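Long-range contact in molybdopterin synthase catalytic subunit (Helicobacter pylori, PDB 3RPF), which probably converts precursor Z into molybdopterin by inserting two sulfur atoms, supplied by the small subunit MoaD, to form the dithiolene group: residues A[56-61]-A[118-123]. Sequence-based numbering, arbitrary orientation.
With EDO (1,2-ethanediol), chain F; EDO (1,2-ethanediol), chain G.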
# COMPACT_ATOMS: atom_id res chain seq x y z
N ALA A 56 12.96 -23.06 -2.07
CA ALA A 56 12.06 -23.86 -2.89
C ALA A 56 10.60 -23.66 -2.48
O ALA A 56 9.73 -23.52 -3.33
CB ALA A 56 12.44 -25.36 -2.83
N LEU A 57 10.33 -23.65 -1.18
CA LEU A 57 8.95 -23.53 -0.72
C LEU A 57 8.49 -22.09 -0.87
O LEU A 57 7.34 -21.84 -1.25
CB LEU A 57 8.81 -24.02 0.73
CG LEU A 57 7.43 -23.80 1.37
CD1 LEU A 57 6.32 -24.41 0.52
CD2 LEU A 57 7.43 -24.38 2.78
N LEU A 58 9.36 -21.14 -0.59
CA LEU A 58 9.01 -19.73 -0.81
C LEU A 58 8.57 -19.51 -2.27
O LEU A 58 7.55 -18.86 -2.53
CB LEU A 58 10.17 -18.80 -0.44
CG LEU A 58 9.86 -17.34 -0.79
CD1 LEU A 58 8.64 -16.91 0.01
CD2 LEU A 58 11.05 -16.46 -0.49
N LYS A 59 9.32 -20.08 -3.21
CA LYS A 59 9.01 -19.92 -4.63
C LYS A 59 7.62 -20.42 -4.97
O LYS A 59 6.84 -19.73 -5.65
CB LYS A 59 10.05 -20.64 -5.50
N THR A 60 7.29 -21.61 -4.51
CA THR A 60 6.00 -22.21 -4.84
C THR A 60 4.86 -21.49 -4.13
O THR A 60 3.86 -21.12 -4.76
CB THR A 60 5.97 -23.72 -4.51
OG1 THR A 60 6.17 -23.91 -3.10
CG2 THR A 60 7.06 -24.45 -5.28
N TRP A 61 5.02 -21.27 -2.83
CA TRP A 61 4.06 -20.45 -2.08
C TRP A 61 3.76 -19.13 -2.80
O TRP A 61 2.59 -18.75 -2.99
CB TRP A 61 4.58 -20.16 -0.66
CG TRP A 61 3.63 -19.29 0.15
CD1 TRP A 61 2.51 -19.70 0.83
CD2 TRP A 61 3.72 -17.87 0.34
NE1 TRP A 61 1.91 -18.62 1.44
CE2 TRP A 61 2.63 -17.48 1.15
CE3 TRP A 61 4.61 -16.89 -0.10
CZ2 TRP A 61 2.40 -16.16 1.52
CZ3 TRP A 61 4.39 -15.56 0.28
CH2 TRP A 61 3.29 -15.21 1.08
N ASN A 118 2.95 -16.85 6.90
CA ASN A 118 3.11 -18.10 6.17
C ASN A 118 4.35 -18.25 5.30
O ASN A 118 4.69 -19.35 4.89
CB ASN A 118 1.87 -18.37 5.32
CG ASN A 118 0.64 -18.66 6.15
OD1 ASN A 118 0.53 -19.73 6.75
ND2 ASN A 118 -0.28 -17.71 6.20
N ALA A 119 5.02 -17.15 5.00
CA ALA A 119 6.19 -17.26 4.15
C ALA A 119 7.25 -17.96 4.98
O ALA A 119 7.45 -17.61 6.15
CB ALA A 119 6.68 -15.91 3.68
N PRO A 120 7.89 -18.98 4.40
CA PRO A 120 8.91 -19.75 5.11
C PRO A 120 10.20 -18.95 5.19
O PRO A 120 11.11 -19.15 4.38
CB PRO A 120 9.08 -20.99 4.23
CG PRO A 120 8.75 -20.50 2.82
CD PRO A 120 7.67 -19.45 3.02
N ILE A 121 10.23 -18.00 6.12
CA ILE A 121 11.40 -17.14 6.33
C ILE A 121 11.63 -16.99 7.83
O ILE A 121 10.67 -16.83 8.59
CB ILE A 121 11.18 -15.75 5.71
CG1 ILE A 121 11.00 -15.85 4.19
CG2 ILE A 121 12.35 -14.84 6.07
CD1 ILE A 121 10.69 -14.49 3.51
N TRP A 122 12.90 -17.04 8.26
CA TRP A 122 13.23 -16.98 9.69
C TRP A 122 14.08 -15.75 10.00
O TRP A 122 15.04 -15.45 9.29
CB TRP A 122 13.93 -18.26 10.16
CG TRP A 122 13.02 -19.44 10.00
CD1 TRP A 122 12.12 -19.90 10.91
CD2 TRP A 122 12.89 -20.26 8.84
NE1 TRP A 122 11.43 -20.96 10.38
CE2 TRP A 122 11.88 -21.20 9.11
CE3 TRP A 122 13.51 -20.27 7.59
CZ2 TRP A 122 11.49 -22.17 8.18
CZ3 TRP A 122 13.13 -21.23 6.67
CH2 TRP A 122 12.14 -22.17 6.98
N LYS A 123 13.71 -15.05 11.06
CA LYS A 123 14.33 -13.77 11.38
C LYS A 123 15.16 -13.87 12.65
O LYS A 123 14.74 -14.50 13.62
CB LYS A 123 13.26 -12.69 11.55
CG LYS A 123 13.80 -11.37 12.11
CD LYS A 123 12.82 -10.21 11.88
CE LYS A 123 11.65 -10.26 12.84
NZ LYS A 123 10.67 -9.15 12.58
C1 EDO F . 3.73 -22.31 2.53
O1 EDO F . 2.55 -23.14 2.51
C2 EDO F . 4.28 -22.20 3.96
O2 EDO F . 3.24 -21.80 4.87
C1 EDO G . 17.11 -23.22 -0.13
O1 EDO G . 16.49 -23.15 1.16
C2 EDO G . 16.70 -24.53 -0.78
O2 EDO G . 15.26 -24.61 -0.81
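Leu57 meets Pro120 where the first turns of helix 55-71 pack on an inverse gamma turn centred on that proline, the link between helix 101-118 and strand 121-127 of the MoaE fold. No hydrogen bond joins the two segments; the contact is apolar. Leu57 CG lies 3.8 Å from Pro120 CG, and its CD2 reaches Pro120 CB at 4.0 Å. At Leu58 the proline ring comes up to the helix backbone: Pro120 CG is 3.5 Å from Leu58 N and 3.9 Å from Leu58 CB, with the two side chains crossing at about a right angle. Leu58 CG stands anti to the backbone N (chi1 175°), which carries its methyls past the ring, CD1 to Ala119 CB and CD2 more loosely to Ile121 CD1. The helix also rests on strand 48-53 through Leu58, which touches Ile53, and Ile121 on the neighbouring strand meets Phe51 of the same strand. One turn after Leu57, Trp61 takes the same anti chi1 (179°), and one face of its indole receives Ala119 CB, 4.1 Å from CZ3 and offset toward the rim. Trp61 also touches Phe115 of helix 101-118 and stacks edge-to-face with Trp65. The turn leads into strand 121-127, where Lys123 belongs to the substrate site inferred from relatives and Trp122 NE1 hydrogen-bonds to Pro69 O of the Molybdopterin converting factor chain. Beside Trp61, an ethanediol, probably from the crystallisation liquor, lays C1 3.3 Å from Trp61 CD1 and donates from O2 to Asn118 O at 2.8 Å.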